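PDB 6XG7: thin, isoform D from Drosophila melanogaster, which probably acts as a ubiquitin ligase of the RING type, with this NHL-repeat beta-propeller as its likely protein-binding domain. Local coordinates for residues G238-D243 and E284-M289; R49-G54 and N293-D298; P55-V60 and M289-I294. All blocks are in the same frame, centred on the assembly; numbering follows the deposited sequence.

Interaction 1. Residues G238-D243 and E284-M289; sequences GVAVDD and EGVAIM
G238 and G285 bring the two strands close, their CA atoms 4.1 Å apart, and the separation then widens along the chain. The strand segments 239-241 and 284-288 run in the same direction, at 10° to each other. The polar part of the contact is slight: G238 N gives a single hydrogen bond to E284 O, 2.8 Å long but weak because it is bent to 128°. G238 also pairs through its backbone with A250 in the next strand of its own blade. A CB on G238 would fall too near E284 O, consistent with a glycine at this position. Such a parallel approach belongs to the hub of a beta-propeller, where the inner strands of successive blades, here from the NHL repeats 220-263 and 267-307, stand side by side near the central axis. Apolar contacts do the rest. V286 has CG1 between its backbone N and carbonyl carbon (chi1 66°), and this methyl presses on the peptide after G238, 3.4 Å from G238 C. A240 CB enters from the other strand, 4.0 Å from V286 CG1 and equally far from A287 CA. Further along, I288 CG1 lies anti to the backbone N, which leaves the CG2 branch to meet V241 O at 3.6 Å and to touch D242 CB. The charges have other partners. E284 OE2 forms salt bridges with R49, R237 and R299, a cluster that would probably keep the carboxylate ionised, and OE1 bonds to Y191. D242 OD2 bonds to Y25 OH, while its OD1 accepts from Q244 N and Y246 N.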
loop_
_atom_site.group_PDB
_atom_site.type_symbol
_atom_site.label_atom_id
_atom_site.label_comp_id
_atom_site.label_asym_id
_atom_site.label_seq_id
_atom_site.Cartn_x
_atom_site.Cartn_y
_atom_site.Cartn_z
ATOM N N GLY A 238 -2.085 5.482 0.303
ATOM C CA GLY A 238 -2.175 4.221 -0.412
ATOM C C GLY A 238 -2.426 4.390 -1.901
ATOM O O GLY A 238 -3.137 5.294 -2.343
ATOM N N VAL A 239 -1.821 3.499 -2.676
ATOM C CA VAL A 239 -2.092 3.394 -4.100
ATOM C C VAL A 239 -2.257 1.926 -4.464
ATOM O O VAL A 239 -1.618 1.041 -3.888
ATOM C CB VAL A 239 -1.023 4.046 -5.004
ATOM C CG1 VAL A 239 -1.016 5.536 -4.860
ATOM C CG2 VAL A 239 0.359 3.466 -4.750
ATOM N N ALA A 240 -3.124 1.672 -5.442
ATOM C CA ALA A 240 -3.315 0.327 -5.956
ATOM C C ALA A 240 -3.630 0.426 -7.438
ATOM O O ALA A 240 -4.015 1.485 -7.943
ATOM C CB ALA A 240 -4.458 -0.401 -5.240
ATOM N N VAL A 241 -3.462 -0.686 -8.135
ATOM C CA VAL A 241 -3.750 -0.766 -9.561
ATOM C C VAL A 241 -4.473 -2.079 -9.821
ATOM O O VAL A 241 -4.130 -3.107 -9.229
ATOM C CB VAL A 241 -2.440 -0.634 -10.378
ATOM C CG1 VAL A 241 -1.508 -1.828 -10.161
ATOM C CG2 VAL A 241 -2.733 -0.418 -11.847
ATOM N N ASP A 242 -5.488 -2.055 -10.699
ATOM C CA ASP A 242 -6.186 -3.278 -11.073
ATOM C C ASP A 242 -5.537 -3.893 -12.314
ATOM O O ASP A 242 -4.530 -3.409 -12.828
ATOM C CB ASP A 242 -7.697 -3.073 -11.189
ATOM C CG ASP A 242 -8.141 -2.471 -12.498
ATOM O OD1 ASP A 242 -7.328 -2.189 -13.406
ATOM O OD2 ASP A 242 -9.372 -2.271 -12.619
ATOM N N ASP A 243 -6.095 -5.003 -12.782
ATOM C CA ASP A 243 -5.447 -5.759 -13.847
ATOM C C ASP A 243 -5.430 -5.035 -15.182
ATOM O O ASP A 243 -4.612 -5.374 -16.035
ATOM C CB ASP A 243 -6.117 -7.118 -14.006
ATOM C CG ASP A 243 -5.708 -8.086 -12.918
ATOM O OD1 ASP A 243 -4.555 -8.002 -12.438
ATOM O OD2 ASP A 243 -6.538 -8.924 -12.531
ATOM N N GLU A 284 -4.716 5.202 4.915
ATOM C CA GLU A 284 -3.407 4.605 4.698
ATOM C C GLU A 284 -3.466 3.745 3.440
ATOM O O GLU A 284 -3.616 4.277 2.340
ATOM C CB GLU A 284 -2.985 3.839 5.952
ATOM C CG GLU A 284 -2.620 4.743 7.118
ATOM C CD GLU A 284 -1.227 5.350 7.001
ATOM O OE1 GLU A 284 -0.506 5.103 6.010
ATOM O OE2 GLU A 284 -0.835 6.087 7.931
ATOM N N GLY A 285 -3.364 2.426 3.580
ATOM C CA GLY A 285 -3.317 1.558 2.425
ATOM C C GLY A 285 -4.648 1.432 1.698
ATOM O O GLY A 285 -5.735 1.673 2.241
ATOM N N VAL A 286 -4.555 1.006 0.436
ATOM C CA VAL A 286 -5.712 0.718 -0.401
ATOM C C VAL A 286 -5.366 -0.522 -1.210
ATOM O O VAL A 286 -4.195 -0.787 -1.499
ATOM C CB VAL A 286 -6.091 1.927 -1.293
ATOM C CG1 VAL A 286 -5.020 2.214 -2.292
ATOM C CG2 VAL A 286 -7.443 1.740 -1.979
ATOM N N ALA A 287 -6.385 -1.309 -1.544
ATOM C CA ALA A 287 -6.196 -2.504 -2.357
ATOM C C ALA A 287 -7.485 -2.789 -3.122
ATOM O O ALA A 287 -8.537 -2.223 -2.824
ATOM C CB ALA A 287 -5.777 -3.709 -1.488
ATOM N N ILE A 288 -7.393 -3.669 -4.118
ATOM C CA ILE A 288 -8.504 -3.961 -5.024
ATOM C C ILE A 288 -8.651 -5.476 -5.174
ATOM O O ILE A 288 -7.684 -6.171 -5.497
ATOM C CB ILE A 288 -8.319 -3.229 -6.378
ATOM C CG1 ILE A 288 -9.485 -3.444 -7.338
ATOM C CG2 ILE A 288 -7.022 -3.593 -7.059
ATOM C CD1 ILE A 288 -10.739 -2.770 -6.918
ATOM N N MET A 289 -9.852 -5.988 -4.894
ATOM C CA MET A 289 -10.144 -7.404 -5.087
ATOM C C MET A 289 -10.399 -7.689 -6.561
ATOM O O MET A 289 -10.651 -6.791 -7.364
ATOM C CB MET A 289 -11.405 -7.823 -4.327
ATOM C CG MET A 289 -11.287 -7.915 -2.808
ATOM S SD MET A 289 -12.831 -8.458 -2.038
ATOM C CE MET A 289 -12.417 -8.421 -0.311
#

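Interaction 2. Residues R49-G54 and N293-D298; sequences RGLAVG and NILVCD
The propeller ring closes where its first NHL repeat meets its last, and L51 with V53 on one side and L295 with C297 on the other fill that seam. Strand 51-54, an edge strand of its blade, lies across the face of strand 294-298 in the neighbouring blade; their axes approach to 7.8 Å at 148°. At this spacing the sheets meet through side chains laid between them. L51 carries much of the contact. Its CG lies anti to the backbone N (chi1 -166°), which carries CG toward the other strand, and chi2 (52°) then sets CD2 on it, 3.4 Å from L295 O and 3.5 Å from V296 N, so that the methyl rests on the peptide group joining those two residues. The same CD2 is 3.5 Å from L295 CB, and the two leucine side chains cross obliquely. Replacing L51 by an alanine would remove CD2 and is likely to leave a gap over the L295-V296 peptide and part of the L295 side chain without its cover. I59 and V61 of strand 58-63 also touch L51. At the polar end, the backbone carbonyl of R49 faces strand 294-298, with R49 O 3.4 Å from C297 CB. The guanidinium of R49 turns elsewhere, its NH1 in a salt bridge with E284, and the R49 backbone bonds to G285, so the seam is stitched on that side by strand 279-288 as well. Toward the other end of the contact V53 meets L295 at about a right angle: V53 CG2, anti to its carbonyl carbon, abuts L295 CD2 at 3.6 Å.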
loop_
_atom_site.group_PDB
_atom_site.type_symbol
_atom_site.label_atom_id
_atom_site.label_comp_id
_atom_site.label_asym_id
_atom_site.label_seq_id
_atom_site.Cartn_x
_atom_site.Cartn_y
_atom_site.Cartn_z
ATOM N N ARG A 49 -2.214 0.152 8.786
ATOM C CA ARG A 49 -1.562 0.922 7.732
ATOM C C ARG A 49 -1.714 0.240 6.383
ATOM O O ARG A 49 -2.694 0.494 5.671
ATOM C CB ARG A 49 -0.114 1.236 8.120
ATOM C CG ARG A 49 -0.054 2.146 9.347
ATOM C CD ARG A 49 1.288 2.803 9.505
ATOM N NE ARG A 49 1.449 3.458 10.804
ATOM C CZ ARG A 49 1.341 4.769 11.031
ATOM N NH1 ARG A 49 1.050 5.623 10.049
ATOM N NH2 ARG A 49 1.523 5.227 12.267
ATOM N N GLY A 50 -0.766 -0.620 6.019
ATOM C CA GLY A 50 -0.831 -1.280 4.737
ATOM C C GLY A 50 -1.963 -2.284 4.645
ATOM O O GLY A 50 -2.424 -2.853 5.632
ATOM N N LEU A 51 -2.403 -2.498 3.416
ATOM C CA LEU A 51 -3.455 -3.437 3.086
ATOM C C LEU A 51 -3.079 -4.159 1.801
ATOM O O LEU A 51 -2.487 -3.573 0.900
ATOM C CB LEU A 51 -4.718 -2.603 2.828
ATOM C CG LEU A 51 -6.103 -3.179 2.758
ATOM C CD1 LEU A 51 -6.377 -4.030 3.978
ATOM C CD2 LEU A 51 -7.072 -2.005 2.657
ATOM N N ALA A 52 -3.468 -5.422 1.698
ATOM C CA ALA A 52 -3.227 -6.163 0.477
ATOM C C ALA A 52 -4.355 -7.152 0.276
ATOM O O ALA A 52 -5.044 -7.515 1.224
ATOM C CB ALA A 52 -1.897 -6.918 0.538
ATOM N N VAL A 53 -4.509 -7.620 -0.962
ATOM C CA VAL A 53 -5.399 -8.734 -1.271
ATOM C C VAL A 53 -4.549 -9.966 -1.551
ATOM O O VAL A 53 -3.574 -9.903 -2.311
ATOM C CB VAL A 53 -6.358 -8.408 -2.430
ATOM C CG1 VAL A 53 -7.170 -9.633 -2.834
ATOM C CG2 VAL A 53 -7.304 -7.321 -1.992
ATOM N N GLY A 54 -4.899 -11.069 -0.910
ATOM C CA GLY A 54 -4.204 -12.319 -1.093
ATOM C C GLY A 54 -5.050 -13.300 -1.872
ATOM O O GLY A 54 -6.100 -12.947 -2.416
ATOM N N ASN A 293 -14.051 -4.894 -5.743
ATOM C CA ASN A 293 -14.252 -4.318 -4.420
ATOM C C ASN A 293 -12.977 -3.591 -4.007
ATOM O O ASN A 293 -11.880 -4.162 -4.076
ATOM C CB ASN A 293 -14.591 -5.410 -3.409
ATOM C CG ASN A 293 -16.001 -5.953 -3.568
ATOM O OD1 ASN A 293 -16.784 -5.494 -4.399
ATOM N ND2 ASN A 293 -16.318 -6.956 -2.778
ATOM N N ILE A 294 -13.124 -2.340 -3.565
ATOM C CA ILE A 294 -12.017 -1.497 -3.139
ATOM C C ILE A 294 -11.939 -1.577 -1.620
ATOM O O ILE A 294 -12.944 -1.366 -0.929
ATOM C CB ILE A 294 -12.241 -0.043 -3.583
ATOM C CG1 ILE A 294 -12.367 0.055 -5.096
ATOM C CG2 ILE A 294 -11.102 0.851 -3.086
ATOM C CD1 ILE A 294 -12.896 1.407 -5.547
ATOM N N LEU A 295 -10.751 -1.875 -1.101
ATOM C CA LEU A 295 -10.491 -1.984 0.327
ATOM C C LEU A 295 -9.661 -0.780 0.743
ATOM O O LEU A 295 -8.678 -0.452 0.077
ATOM C CB LEU A 295 -9.665 -3.237 0.656
ATOM C CG LEU A 295 -10.000 -4.635 0.204
ATOM C CD1 LEU A 295 -10.118 -4.720 -1.258
ATOM C CD2 LEU A 295 -8.891 -5.544 0.704
ATOM N N VAL A 296 -10.006 -0.187 1.878
ATOM C CA VAL A 296 -9.415 1.068 2.338
ATOM C C VAL A 296 -9.092 0.947 3.828
ATOM O O VAL A 296 -9.960 0.572 4.620
ATOM C CB VAL A 296 -10.434 2.208 2.078
ATOM C CG1 VAL A 296 -9.919 3.543 2.506
ATOM C CG2 VAL A 296 -10.864 2.250 0.584
ATOM N N CYS A 297 -7.877 1.228 4.185
ATOM C CA CYS A 297 -7.522 1.307 5.619
ATOM C C CYS A 297 -7.642 2.772 6.182
ATOM O O CYS A 297 -7.141 3.854 5.657
ATOM C CB CYS A 297 -6.068 0.944 5.717
ATOM S SG CYS A 297 -5.637 1.072 7.441
ATOM N N ASP A 298 -8.564 2.923 7.142
ATOM C CA ASP A 298 -8.908 4.204 7.772
ATOM C C ASP A 298 -8.230 4.177 9.141
ATOM O O ASP A 298 -8.815 3.760 10.133
ATOM C CB ASP A 298 -10.479 4.279 7.842
ATOM C CG ASP A 298 -11.010 5.618 8.325
ATOM O OD1 ASP A 298 -10.254 6.596 8.393
ATOM O OD2 ASP A 298 -12.222 5.659 8.629
#

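Interaction 3. Residues P55-V60 and M289-I294; sequences PDNSIV and MSNGNI
N57, with left-handed backbone angles in a G1 beta bulge that it forms with S58 opposite G54, faces M289, the first residue of a type I turn closed by a bond from G292 N to M289 O. The amide of N57 grips the start of that turn with both ends. S290 N points almost straight (176°) at N57 OD1, 3.0 Å away and tilted 27° from the carbonyl plane. In the other direction N57 ND2 gives a hydrogen bond to S290 OG at 2.9 Å, with the hydroxyl close to the amide plane. Two bonds to one residue fix the rotation of the amide. M289, extended beyond CG, runs past N57: its SD is 4.0 Å from N57 CB, and its CE ends 3.7 Å from I59 CG1. The contact buries N57 O without a polar partner in the model. Within the turn, N291 OD1 accepts from N293 N in an Asx turn. The pairing thus joins two hairpin bends of adjacent blades: the turn at 55-57 links strand 51-54 to strand 58-63, and the bend at 289-293 links strand 279-288 to strand 294-298, while I59 also packs on L295 and on F72 of strand 68-72.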
loop_
_atom_site.group_PDB
_atom_site.type_symbol
_atom_site.label_atom_id
_atom_site.label_comp_id
_atom_site.label_asym_id
_atom_site.label_seq_id
_atom_site.Cartn_x
_atom_site.Cartn_y
_atom_site.Cartn_z
ATOM N N PRO A 55 -4.605 -14.558 -1.944
ATOM C CA PRO A 55 -5.365 -15.579 -2.675
ATOM C C PRO A 55 -6.813 -15.625 -2.220
ATOM O O PRO A 55 -7.125 -15.422 -1.043
ATOM C CB PRO A 55 -4.651 -16.889 -2.307
ATOM C CG PRO A 55 -3.314 -16.503 -1.863
ATOM C CD PRO A 55 -3.394 -15.109 -1.317
ATOM N N ASP A 56 -7.705 -15.918 -3.159
ATOM C CA ASP A 56 -9.112 -16.105 -2.828
ATOM C C ASP A 56 -9.740 -14.819 -2.276
ATOM O O ASP A 56 -10.675 -14.860 -1.476
ATOM C CB ASP A 56 -9.257 -17.277 -1.858
ATOM C CG ASP A 56 -10.617 -17.890 -1.891
ATOM O OD1 ASP A 56 -11.369 -17.653 -2.863
ATOM O OD2 ASP A 56 -10.922 -18.618 -0.927
ATOM N N ASN A 57 -9.228 -13.663 -2.710
ATOM C CA ASN A 57 -9.707 -12.346 -2.272
ATOM C C ASN A 57 -9.634 -12.189 -0.760
ATOM O O ASN A 57 -10.487 -11.549 -0.137
ATOM C CB ASN A 57 -11.099 -12.022 -2.820
ATOM C CG ASN A 57 -11.059 -11.602 -4.277
ATOM O OD1 ASN A 57 -10.100 -10.982 -4.729
ATOM N ND2 ASN A 57 -12.094 -11.937 -5.012
ATOM N N SER A 58 -8.579 -12.734 -0.171
ATOM C CA SER A 58 -8.361 -12.513 1.244
ATOM C C SER A 58 -7.930 -11.073 1.480
ATOM O O SER A 58 -7.350 -10.423 0.605
ATOM C CB SER A 58 -7.295 -13.467 1.757
ATOM O OG SER A 58 -6.092 -13.229 1.065
ATOM N N ILE A 59 -8.242 -10.578 2.673
ATOM C CA ILE A 59 -7.962 -9.209 3.088
ATOM C C ILE A 59 -6.830 -9.276 4.098
ATOM O O ILE A 59 -6.973 -9.883 5.168
ATOM C CB ILE A 59 -9.203 -8.560 3.722
ATOM C CG1 ILE A 59 -10.345 -8.516 2.714
ATOM C CG2 ILE A 59 -8.864 -7.172 4.268
ATOM C CD1 ILE A 59 -11.693 -8.097 3.311
ATOM N N VAL A 60 -5.705 -8.651 3.764
ATOM C CA VAL A 60 -4.476 -8.758 4.528
ATOM C C VAL A 60 -4.147 -7.374 5.078
ATOM O O VAL A 60 -3.987 -6.421 4.305
ATOM C CB VAL A 60 -3.344 -9.293 3.636
ATOM C CG1 VAL A 60 -2.048 -9.389 4.413
ATOM C CG2 VAL A 60 -3.751 -10.643 3.020
ATOM N N MET A 289 -9.852 -5.988 -4.894
ATOM C CA MET A 289 -10.144 -7.404 -5.087
ATOM C C MET A 289 -10.399 -7.689 -6.561
ATOM O O MET A 289 -10.651 -6.791 -7.364
ATOM C CB MET A 289 -11.405 -7.823 -4.327
ATOM C CG MET A 289 -11.287 -7.915 -2.808
ATOM S SD MET A 289 -12.831 -8.458 -2.038
ATOM C CE MET A 289 -12.417 -8.421 -0.311
ATOM N N SER A 290 -10.394 -8.978 -6.903
ATOM C CA SER A 290 -10.571 -9.385 -8.292
ATOM C C SER A 290 -11.942 -9.021 -8.836
ATOM O O SER A 290 -12.110 -8.960 -10.056
ATOM C CB SER A 290 -10.352 -10.895 -8.429
ATOM O OG SER A 290 -11.383 -11.621 -7.781
ATOM N N ASN A 291 -12.929 -8.800 -7.977
ATOM C CA ASN A 291 -14.277 -8.444 -8.406
ATOM C C ASN A 291 -14.513 -6.939 -8.397
ATOM O O ASN A 291 -15.652 -6.491 -8.594
ATOM C CB ASN A 291 -15.304 -9.130 -7.508
ATOM C CG ASN A 291 -15.115 -8.778 -6.044
ATOM O OD1 ASN A 291 -14.451 -7.799 -5.702
ATOM N ND2 ASN A 291 -15.706 -9.574 -5.172
ATOM N N GLY A 292 -13.474 -6.149 -8.161
ATOM C CA GLY A 292 -13.613 -4.714 -8.153
ATOM C C GLY A 292 -13.954 -4.102 -6.810
ATOM O O GLY A 292 -14.109 -2.885 -6.734
ATOM N N ASN A 293 -14.051 -4.894 -5.743
ATOM C CA ASN A 293 -14.252 -4.318 -4.420
ATOM C C ASN A 293 -12.977 -3.591 -4.007
ATOM O O ASN A 293 -11.880 -4.162 -4.076
ATOM C CB ASN A 293 -14.591 -5.410 -3.409
ATOM C CG ASN A 293 -16.001 -5.953 -3.568
ATOM O OD1 ASN A 293 -16.784 -5.494 -4.399
ATOM N ND2 ASN A 293 -16.318 -6.956 -2.778
ATOM N N ILE A 294 -13.124 -2.340 -3.565
ATOM C CA ILE A 294 -12.017 -1.497 -3.139
ATOM C C ILE A 294 -11.939 -1.577 -1.620
ATOM O O ILE A 294 -12.944 -1.366 -0.929
ATOM C CB ILE A 294 -12.241 -0.043 -3.583
ATOM C CG1 ILE A 294 -12.367 0.055 -5.096
ATOM C CG2 ILE A 294 -11.102 0.851 -3.086
ATOM C CD1 ILE A 294 -12.896 1.407 -5.547
#

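From the N terminus, after strand 33-36, which joins the last blade's sheet, the chain forms the hairpin of 49-54 and 55-60 in the first NHL repeat, then travels round the propeller before any of the three contacts is completed. Interaction 1 comes late in that circuit: 238-243 meets 284-289 after 40 intervening residues, tying the last two repeats together at their inner strands. Interaction 3 then brings 289-294 back to 55-60, and interaction 2 brings 293-298 back to 49-54. The shorter closure lies inside both long ones; interaction 3 starts within interaction 2, and the two end on overlapping residues, N293 and I294. Interaction 1 joins consecutive blades, whereas interactions 2 and 3 bind first blade to last.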